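PDB 5I4A: argonaute protein from Marinitoga piezophila, which uses short guide RNAs with a 5'-hydroxyl end to bind complementary target nucleic acid and cleave it, with a preference for manganese in DNA cleavage. Local coordinates for residues K18-Y23 with F60-K65; L86-L91 with N142-S147; N111-S116 with T153-E158; M487-L492 with F522-E527. One frame throughout, in Å; residues are numbered along the deposited sequence.

Interaction 1: K18-Y23 with F60-K65; sequences KRLYFY and FQITPK
Apolar packing alone joins Leu20 and Phe22 to Ile62, and one methyl group does the touching. Ile62 CD1 lies 3.5 Å from Phe22 CZ, the far corner of a ring that it approaches obliquely, and the two side chains come from opposite directions. The same methyl stands 4.4 Å from Leu20 CD1, a looser contact. In Ile62 the CG1 branch lies anti to the carbonyl carbon (chi1 -61°) and then runs on extended (chi2 178°), which carries CD1 away from the loop backbone and out to the strand. No hydrogen bond crosses between the two segments. Polar side-chain bonds are made by the intervening residues of the strand: Arg19 forms salt bridges with Glu54 and Glu76, and Tyr21 OH is hydrogen-bonded to Glu76. Within the N-terminal domain, strand 16-22 runs between strands 51-56 and 74-79 of a four-stranded antiparallel sheet. Leu20 and Phe22 also pack on Ile53 of strand 51-56, while helix 29-40 adds Phe32 beside Phe22 and Asn40 beside Ile62. The loop 60-65, with a cis peptide bond before Pro64, thus lies over the sheet face next to that helix.

Interaction 2: L86-L91 with N142-S147; sequences LFVKTL and NEYYLS
Tyr144 meets Phe87 and Val88 in a contact that packs helix 84-101 of the N-terminal domain against strand 143-156 of linker L1, part of a large antiparallel sheet; its centre is an edge-to-face aromatic pair. The CB of Tyr144 points toward the helix, and CG, anti to the carbonyl carbon (chi1 -80°), already lies 4.0 Å from Phe87 CE2. That Phe87 atom sits over the middle of the tyrosine ring, 3.8 Å above its plane. With the planes at 52° and the centroids of the Phe87 and Tyr144 rings 4.9 Å apart, this is an inclined version of the T shape. Further out, Tyr144 CZ comes within 3.9 Å of Phe87 CD2, while Tyr144 CE1 meets Val88 CG2 at 3.6 Å, a methyl that approaches the ring obliquely. At the tip, Tyr144 OH makes its hydrogen bond with Glu80, which ties the end of the strand side chain to the region just before the helix. A leucine in place of Tyr144 would probably leave Glu80 without this hydroxyl mate and the edge of Phe87 without an aromatic face to rest on. Val88 also packs on a sugar of the bound RNA, so this one residue lies against both Tyr144 and the guide. Within the helix, Leu86 O is gripped from opposite faces of its carbonyl plane by Thr90 N and by Thr90 OG1, the hydroxyl bond measuring 2.6 Å.

Interaction 3: N111-S116 with T153-E158; sequences NFISNS and TFLSKE
Ser156 OG is held twice, giving its proton to Glu158 O at 2.7 Å and bonding to Phe209 N of strand 207-211, just beyond Thr153 and Leu155, the two residues of the strand that meet Ile113. The donor in the Ser156-Glu158 bond lies 19° from the carbonyl plane, and the bond spans the passage from linker L1 into the PAZ domain. Thr153 crosses Ile113 at about a right angle. Its OG1, hydrogen-bonded to Thr132, lies 3.7 Å from Ile113 CG1, and its methyl CG2 is 3.9 Å from Ile113 CD1. Strands 111-120 and 143-156 are not paired directly: both flank strand 127-140 in an antiparallel sheet, and these side chains bridge over it. With CG1 anti to the carbonyl carbon (chi1 -63°) and the chain then extended (chi2 170°), Ile113 meets Leu155 tip to tip, their CD1 atoms 4.1 Å apart. An alanine at Ile113 would lack everything beyond CB, and the loss of CG1 and CD1 is likely to open a gap beside Leu155 CD1 and Thr153. Ile113 also packs on His130 and Tyr105 of the two adjoining strands. Two residues earlier, Asn111 ND2 is hydrogen-bonded to a phosphate of the bound RNA.

Interaction 4: M487-L492 with F522-E527; sequences MNLDIL and FIEDIE
Leu489 projects from helix 485-507 toward Glu524 and Asp525, meeting each at a different angle. It slants across the base of Glu524, where Leu489 CG lies 4.1 Å from Glu524 CB. Against Asp525 the crossing is close to a right angle, with Leu489 CD1 3.8 Å from Asp525 CB and 3.9 Å from Asp525 N. The leucine therefore rests on the aliphatic roots of two acids and on the backbone between them, while both carboxylates turn elsewhere. Glu524 sets out toward the helix, but a bend at chi2 (64°) swings its carboxylate off Leu489 and into a polar cluster: OE1 forms a salt bridge with Arg518 and OE2 a hydrogen bond with His452. Glu524 OE1 also takes a weak bond from Ile523 N, 3.2 Å long. These partners satisfy the buried carboxylate and probably fix its rotation. Asp525 takes the N-cap position of helix 526-532, and Ile529 and Phe532 of that helix pack on Leu489 as well. Asp525 N makes a weak hydrogen bond with Glu485, at the start of the leucine's own helix. The arrangement thus lies directly beside the probable catalytic centre of the RNase H-fold PIWI domain, where Asp449, Glu485, Asp519 and Asn627 are the inferred catalytic tetrad, of which Asp449, Asp519 and Asn627 probably bind manganese.

In the fold
Along the chain interaction 1 closes before interaction 2 opens, the segments of interactions 2 and 3 alternate, and interaction 4 follows far downstream. Interactions 1 and 2 have centres about 21 Å apart and touch through packing of Arg19 NH1 on Leu86 CD2 at 4.2 Å, joining the N-terminal sheet to helix 84-101. Interactions 2 and 3 share strand 143-156, their centres about 26 Å apart, so this long strand links the N-terminal domain to the edge of PAZ. Interaction 4 stands apart in the PIWI lobe, its centre about 26 Å from that of interaction 2 and about 40 Å from that of interaction 3. Three of the contacts thus lie in the PAZ lobe, and the fourth lies beside the probable cleavage site.

Interaction 1: K18-Y23 with F60-K65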
# COMPACT_ATOMS: atom_id res chain seq x y z
N LYS A 18 -18.89 -11.05 -27.80
CA LYS A 18 -19.80 -10.72 -28.89
C LYS A 18 -20.12 -9.23 -28.85
O LYS A 18 -20.40 -8.68 -27.78
CB LYS A 18 -21.09 -11.54 -28.79
CG LYS A 18 -22.08 -11.26 -29.92
CD LYS A 18 -22.83 -12.51 -30.36
CE LYS A 18 -24.19 -12.62 -29.69
NZ LYS A 18 -24.95 -13.80 -30.20
N ARG A 19 -20.07 -8.59 -30.01
CA ARG A 19 -20.39 -7.17 -30.13
C ARG A 19 -21.62 -7.01 -31.01
O ARG A 19 -21.59 -7.36 -32.20
CB ARG A 19 -19.21 -6.38 -30.70
CG ARG A 19 -19.48 -4.89 -30.83
CD ARG A 19 -18.21 -4.05 -30.82
NE ARG A 19 -17.21 -4.52 -31.77
CZ ARG A 19 -15.95 -4.79 -31.46
NH1 ARG A 19 -15.52 -4.62 -30.21
NH2 ARG A 19 -15.10 -5.21 -32.39
N LEU A 20 -22.70 -6.49 -30.42
CA LEU A 20 -23.96 -6.27 -31.11
C LEU A 20 -24.13 -4.79 -31.41
O LEU A 20 -23.64 -3.94 -30.67
CB LEU A 20 -25.14 -6.77 -30.28
CG LEU A 20 -25.03 -8.20 -29.73
CD1 LEU A 20 -26.24 -8.53 -28.88
CD2 LEU A 20 -24.88 -9.19 -30.87
N TYR A 21 -24.85 -4.49 -32.49
CA TYR A 21 -25.03 -3.12 -32.95
C TYR A 21 -26.51 -2.76 -33.01
O TYR A 21 -27.37 -3.61 -33.26
CB TYR A 21 -24.40 -2.92 -34.33
CG TYR A 21 -22.89 -2.95 -34.33
CD1 TYR A 21 -22.20 -4.16 -34.40
CD2 TYR A 21 -22.15 -1.78 -34.25
CE1 TYR A 21 -20.82 -4.19 -34.39
CE2 TYR A 21 -20.77 -1.80 -34.24
CZ TYR A 21 -20.11 -3.01 -34.31
OH TYR A 21 -18.73 -3.04 -34.31
N PHE A 22 -26.79 -1.48 -32.79
CA PHE A 22 -28.14 -0.95 -32.82
C PHE A 22 -28.12 0.42 -33.48
O PHE A 22 -27.12 1.15 -33.39
CB PHE A 22 -28.74 -0.84 -31.40
CG PHE A 22 -28.74 -2.14 -30.65
CD1 PHE A 22 -27.63 -2.53 -29.92
CD2 PHE A 22 -29.85 -2.97 -30.67
CE1 PHE A 22 -27.63 -3.73 -29.23
CE2 PHE A 22 -29.85 -4.16 -29.98
CZ PHE A 22 -28.74 -4.54 -29.26
N TYR A 23 -29.22 0.78 -34.14
CA TYR A 23 -29.33 2.08 -34.77
C TYR A 23 -30.70 2.68 -34.50
O TYR A 23 -31.72 2.00 -34.65
CB TYR A 23 -29.10 2.00 -36.29
CG TYR A 23 -29.28 3.35 -36.95
CD1 TYR A 23 -28.29 4.32 -36.86
CD2 TYR A 23 -30.44 3.65 -37.64
CE1 TYR A 23 -28.45 5.55 -37.45
CE2 TYR A 23 -30.61 4.89 -38.24
CZ TYR A 23 -29.61 5.83 -38.14
OH TYR A 23 -29.78 7.06 -38.73
N PHE A 60 -28.11 -13.02 -22.93
CA PHE A 60 -28.08 -11.64 -22.45
C PHE A 60 -29.32 -10.95 -23.00
O PHE A 60 -29.35 -10.57 -24.18
CB PHE A 60 -26.79 -10.94 -22.89
CG PHE A 60 -26.55 -9.62 -22.21
CD1 PHE A 60 -27.39 -8.54 -22.42
CD2 PHE A 60 -25.45 -9.45 -21.38
CE1 PHE A 60 -27.16 -7.33 -21.81
CE2 PHE A 60 -25.21 -8.23 -20.77
CZ PHE A 60 -26.07 -7.17 -20.98
N GLN A 61 -30.34 -10.80 -22.16
CA GLN A 61 -31.60 -10.20 -22.58
C GLN A 61 -31.53 -8.70 -22.36
O GLN A 61 -31.48 -8.23 -21.22
CB GLN A 61 -32.76 -10.83 -21.81
CG GLN A 61 -32.88 -12.34 -21.97
CD GLN A 61 -33.47 -12.74 -23.32
OE1 GLN A 61 -32.76 -12.80 -24.32
NE2 GLN A 61 -34.77 -13.02 -23.33
N ILE A 62 -31.53 -7.94 -23.45
CA ILE A 62 -31.38 -6.49 -23.38
C ILE A 62 -32.74 -5.84 -23.11
O ILE A 62 -33.79 -6.31 -23.57
CB ILE A 62 -30.74 -5.96 -24.68
CG1 ILE A 62 -29.35 -6.57 -24.86
CG2 ILE A 62 -30.64 -4.44 -24.67
CD1 ILE A 62 -28.65 -6.14 -26.14
N THR A 63 -32.71 -4.76 -22.35
CA THR A 63 -33.89 -3.97 -21.99
C THR A 63 -33.81 -2.61 -22.70
O THR A 63 -32.73 -2.04 -22.80
CB THR A 63 -33.97 -3.80 -20.44
OG1 THR A 63 -34.27 -5.06 -19.83
CG2 THR A 63 -35.00 -2.76 -20.02
N PRO A 64 -34.94 -2.09 -23.20
CA PRO A 64 -36.30 -2.67 -23.18
C PRO A 64 -36.48 -3.84 -24.13
O PRO A 64 -35.62 -4.12 -24.96
CB PRO A 64 -37.18 -1.49 -23.61
CG PRO A 64 -36.29 -0.63 -24.43
CD PRO A 64 -34.93 -0.75 -23.81
N LYS A 65 -37.61 -4.53 -23.99
CA LYS A 65 -37.89 -5.69 -24.84
C LYS A 65 -37.88 -5.31 -26.31
O LYS A 65 -37.21 -5.95 -27.12
CB LYS A 65 -39.23 -6.31 -24.45
CG LYS A 65 -39.51 -7.64 -25.14
CD LYS A 65 -40.98 -7.76 -25.50
CE LYS A 65 -41.66 -8.88 -24.75
NZ LYS A 65 -43.06 -8.52 -24.39

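Interaction 2: L86-L91 with N142-S147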
# COMPACT_ATOMS: atom_id res chain seq x y z
N LEU A 86 -9.96 -6.99 -23.70
CA LEU A 86 -11.37 -6.83 -24.02
C LEU A 86 -12.22 -7.87 -23.30
O LEU A 86 -13.30 -7.55 -22.79
CB LEU A 86 -11.59 -6.92 -25.53
CG LEU A 86 -13.03 -6.80 -26.05
CD1 LEU A 86 -13.68 -5.54 -25.53
CD2 LEU A 86 -13.05 -6.84 -27.57
N PHE A 87 -11.75 -9.12 -23.25
CA PHE A 87 -12.48 -10.15 -22.53
C PHE A 87 -12.60 -9.82 -21.05
O PHE A 87 -13.67 -9.96 -20.45
CB PHE A 87 -11.80 -11.51 -22.73
CG PHE A 87 -12.47 -12.64 -21.99
CD1 PHE A 87 -13.54 -13.31 -22.55
CD2 PHE A 87 -12.03 -13.02 -20.73
CE1 PHE A 87 -14.16 -14.34 -21.87
CE2 PHE A 87 -12.65 -14.05 -20.05
CZ PHE A 87 -13.71 -14.71 -20.62
N VAL A 88 -11.50 -9.36 -20.44
CA VAL A 88 -11.51 -9.04 -19.01
C VAL A 88 -12.38 -7.82 -18.75
O VAL A 88 -13.18 -7.81 -17.80
CB VAL A 88 -10.07 -8.82 -18.51
CG1 VAL A 88 -10.07 -8.31 -17.08
CG2 VAL A 88 -9.27 -10.11 -18.61
N LYS A 89 -12.24 -6.79 -19.57
CA LYS A 89 -13.09 -5.60 -19.43
C LYS A 89 -14.56 -5.97 -19.53
O LYS A 89 -15.39 -5.54 -18.72
CB LYS A 89 -12.71 -4.57 -20.49
CG LYS A 89 -13.72 -3.45 -20.66
CD LYS A 89 -13.37 -2.59 -21.87
CE LYS A 89 -14.38 -1.47 -22.07
NZ LYS A 89 -14.03 -0.63 -23.24
N THR A 90 -14.91 -6.79 -20.53
CA THR A 90 -16.29 -7.20 -20.72
C THR A 90 -16.80 -8.01 -19.54
O THR A 90 -17.93 -7.81 -19.08
CB THR A 90 -16.42 -8.01 -22.01
OG1 THR A 90 -15.86 -7.26 -23.10
CG2 THR A 90 -17.88 -8.31 -22.31
N LEU A 91 -15.98 -8.93 -19.03
CA LEU A 91 -16.40 -9.76 -17.90
C LEU A 91 -16.59 -8.91 -16.64
O LEU A 91 -17.53 -9.14 -15.87
CB LEU A 91 -15.36 -10.86 -17.66
CG LEU A 91 -15.72 -12.01 -16.72
CD1 LEU A 91 -17.01 -12.67 -17.15
CD2 LEU A 91 -14.58 -13.01 -16.70
N ASN A 142 -3.55 -20.22 -17.48
CA ASN A 142 -4.33 -20.13 -18.71
C ASN A 142 -5.84 -20.18 -18.49
O ASN A 142 -6.59 -20.22 -19.47
CB ASN A 142 -3.96 -21.23 -19.72
CG ASN A 142 -3.06 -20.73 -20.83
OD1 ASN A 142 -2.70 -19.56 -20.87
ND2 ASN A 142 -2.69 -21.63 -21.74
N GLU A 143 -6.30 -20.18 -17.24
CA GLU A 143 -7.72 -20.17 -16.94
C GLU A 143 -8.07 -18.90 -16.17
O GLU A 143 -7.20 -18.27 -15.56
CB GLU A 143 -8.12 -21.41 -16.12
CG GLU A 143 -7.87 -22.73 -16.84
CD GLU A 143 -8.92 -23.03 -17.90
OE1 GLU A 143 -10.11 -22.75 -17.65
OE2 GLU A 143 -8.55 -23.55 -18.97
N TYR A 144 -9.34 -18.52 -16.22
CA TYR A 144 -9.82 -17.30 -15.59
C TYR A 144 -10.54 -17.63 -14.30
O TYR A 144 -11.37 -18.55 -14.25
CB TYR A 144 -10.74 -16.53 -16.53
CG TYR A 144 -9.99 -15.73 -17.57
CD1 TYR A 144 -9.57 -14.43 -17.29
CD2 TYR A 144 -9.68 -16.27 -18.81
CE1 TYR A 144 -8.88 -13.69 -18.23
CE2 TYR A 144 -8.99 -15.53 -19.75
CZ TYR A 144 -8.59 -14.25 -19.45
OH TYR A 144 -7.90 -13.51 -20.39
N TYR A 145 -10.23 -16.87 -13.25
CA TYR A 145 -10.81 -17.08 -11.93
C TYR A 145 -11.39 -15.77 -11.41
O TYR A 145 -11.15 -14.69 -11.94
CB TYR A 145 -9.77 -17.63 -10.95
CG TYR A 145 -9.27 -19.01 -11.30
CD1 TYR A 145 -8.21 -19.18 -12.19
CD2 TYR A 145 -9.85 -20.14 -10.75
CE1 TYR A 145 -7.75 -20.44 -12.52
CE2 TYR A 145 -9.40 -21.41 -11.08
CZ TYR A 145 -8.35 -21.55 -11.96
OH TYR A 145 -7.89 -22.81 -12.28
N LEU A 146 -12.16 -15.90 -10.34
CA LEU A 146 -12.88 -14.79 -9.73
C LEU A 146 -12.68 -14.87 -8.22
O LEU A 146 -13.17 -15.81 -7.58
CB LEU A 146 -14.36 -14.85 -10.08
CG LEU A 146 -15.16 -13.56 -9.94
CD1 LEU A 146 -14.72 -12.60 -11.03
CD2 LEU A 146 -16.66 -13.82 -9.99
N SER A 147 -11.95 -13.91 -7.65
CA SER A 147 -11.79 -13.85 -6.21
C SER A 147 -12.97 -13.09 -5.62
O SER A 147 -13.37 -12.04 -6.13
CB SER A 147 -10.47 -13.19 -5.81
OG SER A 147 -10.29 -11.93 -6.42

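Interaction 3: N111-S116 with T153-E158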
# COMPACT_ATOMS: atom_id res chain seq x y z
N ASN A 111 -16.09 -3.12 -5.33
CA ASN A 111 -16.76 -3.49 -4.10
C ASN A 111 -18.26 -3.40 -4.32
O ASN A 111 -18.76 -2.41 -4.85
CB ASN A 111 -16.34 -2.57 -2.95
CG ASN A 111 -14.89 -2.75 -2.56
OD1 ASN A 111 -14.56 -3.63 -1.77
ND2 ASN A 111 -14.02 -1.91 -3.11
N PHE A 112 -18.98 -4.45 -3.92
CA PHE A 112 -20.42 -4.53 -4.14
C PHE A 112 -21.12 -4.62 -2.79
O PHE A 112 -20.97 -5.61 -2.06
CB PHE A 112 -20.77 -5.72 -5.03
CG PHE A 112 -20.27 -5.55 -6.44
CD1 PHE A 112 -20.88 -4.65 -7.30
CD2 PHE A 112 -19.20 -6.29 -6.91
CE1 PHE A 112 -20.43 -4.48 -8.59
CE2 PHE A 112 -18.74 -6.13 -8.20
CZ PHE A 112 -19.35 -5.22 -9.05
N ILE A 113 -21.87 -3.58 -2.46
CA ILE A 113 -22.52 -3.43 -1.17
C ILE A 113 -23.90 -4.08 -1.24
O ILE A 113 -24.74 -3.66 -2.04
CB ILE A 113 -22.62 -1.95 -0.78
CG1 ILE A 113 -21.23 -1.33 -0.63
CG2 ILE A 113 -23.43 -1.78 0.49
CD1 ILE A 113 -21.25 0.18 -0.49
N SER A 114 -24.13 -5.09 -0.41
CA SER A 114 -25.45 -5.71 -0.36
C SER A 114 -26.45 -4.77 0.30
O SER A 114 -26.12 -4.02 1.22
CB SER A 114 -25.39 -7.04 0.39
OG SER A 114 -26.69 -7.59 0.54
N ASN A 115 -27.69 -4.83 -0.18
CA ASN A 115 -28.78 -4.05 0.41
C ASN A 115 -29.86 -4.91 1.05
O ASN A 115 -30.85 -4.36 1.54
CB ASN A 115 -29.40 -3.13 -0.64
CG ASN A 115 -28.58 -1.88 -0.88
OD1 ASN A 115 -28.49 -1.01 -0.02
ND2 ASN A 115 -27.98 -1.78 -2.06
N SER A 116 -29.70 -6.23 1.06
CA SER A 116 -30.55 -7.12 1.84
C SER A 116 -29.87 -7.67 3.07
O SER A 116 -30.53 -7.89 4.09
CB SER A 116 -31.04 -8.29 0.97
OG SER A 116 -30.05 -9.30 0.87
N THR A 153 -19.15 -2.86 4.85
CA THR A 153 -19.22 -1.43 4.64
C THR A 153 -20.20 -0.85 5.65
O THR A 153 -21.33 -1.32 5.76
CB THR A 153 -19.67 -1.09 3.22
OG1 THR A 153 -18.97 -1.91 2.28
CG2 THR A 153 -19.39 0.37 2.90
N PHE A 154 -19.75 0.16 6.39
CA PHE A 154 -20.56 0.79 7.42
C PHE A 154 -21.00 2.16 6.91
O PHE A 154 -20.16 3.04 6.68
CB PHE A 154 -19.78 0.90 8.73
CG PHE A 154 -19.26 -0.43 9.21
CD1 PHE A 154 -20.08 -1.28 9.94
CD2 PHE A 154 -17.98 -0.83 8.92
CE1 PHE A 154 -19.61 -2.50 10.38
CE2 PHE A 154 -17.50 -2.06 9.35
CZ PHE A 154 -18.32 -2.89 10.08
N LEU A 155 -22.31 2.32 6.71
CA LEU A 155 -22.88 3.52 6.12
C LEU A 155 -23.97 4.06 7.02
O LEU A 155 -24.59 3.32 7.80
CB LEU A 155 -23.46 3.24 4.73
CG LEU A 155 -22.53 2.65 3.66
CD1 LEU A 155 -23.34 2.19 2.47
CD2 LEU A 155 -21.49 3.67 3.23
N SER A 156 -24.21 5.37 6.92
CA SER A 156 -25.31 5.98 7.64
C SER A 156 -26.63 5.43 7.12
O SER A 156 -26.82 5.24 5.91
CB SER A 156 -25.28 7.50 7.48
OG SER A 156 -25.51 7.88 6.14
N LYS A 157 -27.56 5.16 8.05
CA LYS A 157 -28.86 4.63 7.67
C LYS A 157 -29.67 5.64 6.86
O LYS A 157 -30.47 5.25 6.01
CB LYS A 157 -29.62 4.21 8.93
CG LYS A 157 -31.00 3.62 8.68
CD LYS A 157 -31.65 3.23 10.00
CE LYS A 157 -33.05 2.68 9.79
NZ LYS A 157 -33.65 2.26 11.08
N GLU A 158 -29.46 6.93 7.11
CA GLU A 158 -30.18 8.00 6.45
C GLU A 158 -29.22 8.81 5.58
O GLU A 158 -28.01 8.82 5.82
CB GLU A 158 -30.84 8.92 7.49
CG GLU A 158 -31.61 8.18 8.57
CD GLU A 158 -32.98 7.72 8.12
OE1 GLU A 158 -33.85 8.59 7.87
OE2 GLU A 158 -33.20 6.49 8.01

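Interaction 4: M487-L492 with F522-E527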
# COMPACT_ATOMS: atom_id res chain seq x y z
N MET A 487 8.88 10.02 -23.05
CA MET A 487 9.68 10.82 -22.13
C MET A 487 9.84 10.11 -20.80
O MET A 487 10.94 10.08 -20.24
CB MET A 487 9.08 12.22 -21.95
CG MET A 487 9.10 13.03 -23.21
SD MET A 487 8.67 14.74 -22.89
CE MET A 487 7.24 14.50 -21.86
N ASN A 488 8.78 9.46 -20.32
CA ASN A 488 8.82 8.82 -19.01
C ASN A 488 9.81 7.65 -18.98
O ASN A 488 10.48 7.43 -17.97
CB ASN A 488 7.43 8.35 -18.61
CG ASN A 488 6.46 9.50 -18.42
OD1 ASN A 488 6.86 10.65 -18.22
ND2 ASN A 488 5.16 9.20 -18.48
N LEU A 489 9.91 6.90 -20.06
CA LEU A 489 10.83 5.76 -20.11
C LEU A 489 12.27 6.20 -20.29
O LEU A 489 13.19 5.46 -19.89
CB LEU A 489 10.41 4.83 -21.24
CG LEU A 489 9.47 3.62 -21.04
CD1 LEU A 489 8.90 3.30 -22.36
CD2 LEU A 489 10.26 2.47 -20.54
N ASP A 490 12.50 7.38 -20.85
CA ASP A 490 13.85 7.92 -20.87
C ASP A 490 14.36 8.17 -19.46
O ASP A 490 15.43 7.70 -19.07
CB ASP A 490 13.91 9.22 -21.69
CG ASP A 490 13.77 8.98 -23.18
OD1 ASP A 490 14.04 7.85 -23.66
OD2 ASP A 490 13.39 9.94 -23.89
N ILE A 491 13.55 8.87 -18.66
CA ILE A 491 13.94 9.18 -17.28
C ILE A 491 14.09 7.90 -16.47
O ILE A 491 15.01 7.77 -15.66
CB ILE A 491 12.92 10.14 -16.64
CG1 ILE A 491 12.91 11.48 -17.38
CG2 ILE A 491 13.25 10.36 -15.17
CD1 ILE A 491 14.18 12.28 -17.20
N LEU A 492 13.19 6.93 -16.68
CA LEU A 492 13.32 5.63 -16.02
C LEU A 492 14.69 5.02 -16.28
O LEU A 492 15.38 4.59 -15.35
CB LEU A 492 12.21 4.69 -16.51
CG LEU A 492 11.81 3.42 -15.74
CD1 LEU A 492 10.63 2.76 -16.44
CD2 LEU A 492 12.94 2.41 -15.58
N PHE A 522 3.58 -3.55 -15.04
CA PHE A 522 4.26 -2.78 -16.07
C PHE A 522 3.26 -2.42 -17.16
O PHE A 522 2.79 -3.30 -17.89
CB PHE A 522 5.41 -3.58 -16.66
CG PHE A 522 6.59 -3.76 -15.73
CD1 PHE A 522 6.62 -4.81 -14.82
CD2 PHE A 522 7.68 -2.91 -15.80
CE1 PHE A 522 7.70 -4.99 -13.98
CE2 PHE A 522 8.77 -3.08 -14.95
CZ PHE A 522 8.78 -4.13 -14.04
N ILE A 523 2.93 -1.14 -17.27
CA ILE A 523 2.07 -0.63 -18.33
C ILE A 523 2.85 0.17 -19.36
O ILE A 523 2.30 0.56 -20.40
CB ILE A 523 0.90 0.18 -17.74
CG1 ILE A 523 0.11 -0.70 -16.78
CG2 ILE A 523 -0.09 0.66 -18.80
CD1 ILE A 523 -0.37 -2.00 -17.42
N GLU A 524 4.15 0.35 -19.15
CA GLU A 524 5.00 1.04 -20.11
C GLU A 524 5.36 0.09 -21.25
O GLU A 524 4.99 -1.09 -21.26
CB GLU A 524 6.25 1.58 -19.42
CG GLU A 524 6.00 2.69 -18.41
CD GLU A 524 5.16 2.24 -17.22
OE1 GLU A 524 5.26 1.05 -16.84
OE2 GLU A 524 4.39 3.06 -16.69
N ASP A 525 6.08 0.61 -22.24
CA ASP A 525 6.56 -0.20 -23.36
C ASP A 525 7.56 -1.21 -22.82
O ASP A 525 8.72 -0.87 -22.58
CB ASP A 525 7.17 0.69 -24.43
CG ASP A 525 7.17 0.04 -25.80
OD1 ASP A 525 7.26 -1.20 -25.88
OD2 ASP A 525 7.07 0.78 -26.81
N ILE A 526 7.12 -2.45 -22.64
CA ILE A 526 7.92 -3.41 -21.88
C ILE A 526 9.19 -3.79 -22.64
O ILE A 526 10.25 -4.00 -22.03
CB ILE A 526 7.07 -4.65 -21.51
CG1 ILE A 526 7.80 -5.50 -20.47
CG2 ILE A 526 6.74 -5.48 -22.75
CD1 ILE A 526 8.13 -4.74 -19.20
N GLU A 527 9.11 -3.86 -23.97
CA GLU A 527 10.28 -4.24 -24.76
C GLU A 527 11.38 -3.19 -24.64
O GLU A 527 12.56 -3.53 -24.52
CB GLU A 527 9.89 -4.46 -26.22
CG GLU A 527 8.95 -5.64 -26.43
CD GLU A 527 9.55 -6.96 -25.98
OE1 GLU A 527 10.74 -7.21 -26.28
OE2 GLU A 527 8.83 -7.74 -25.31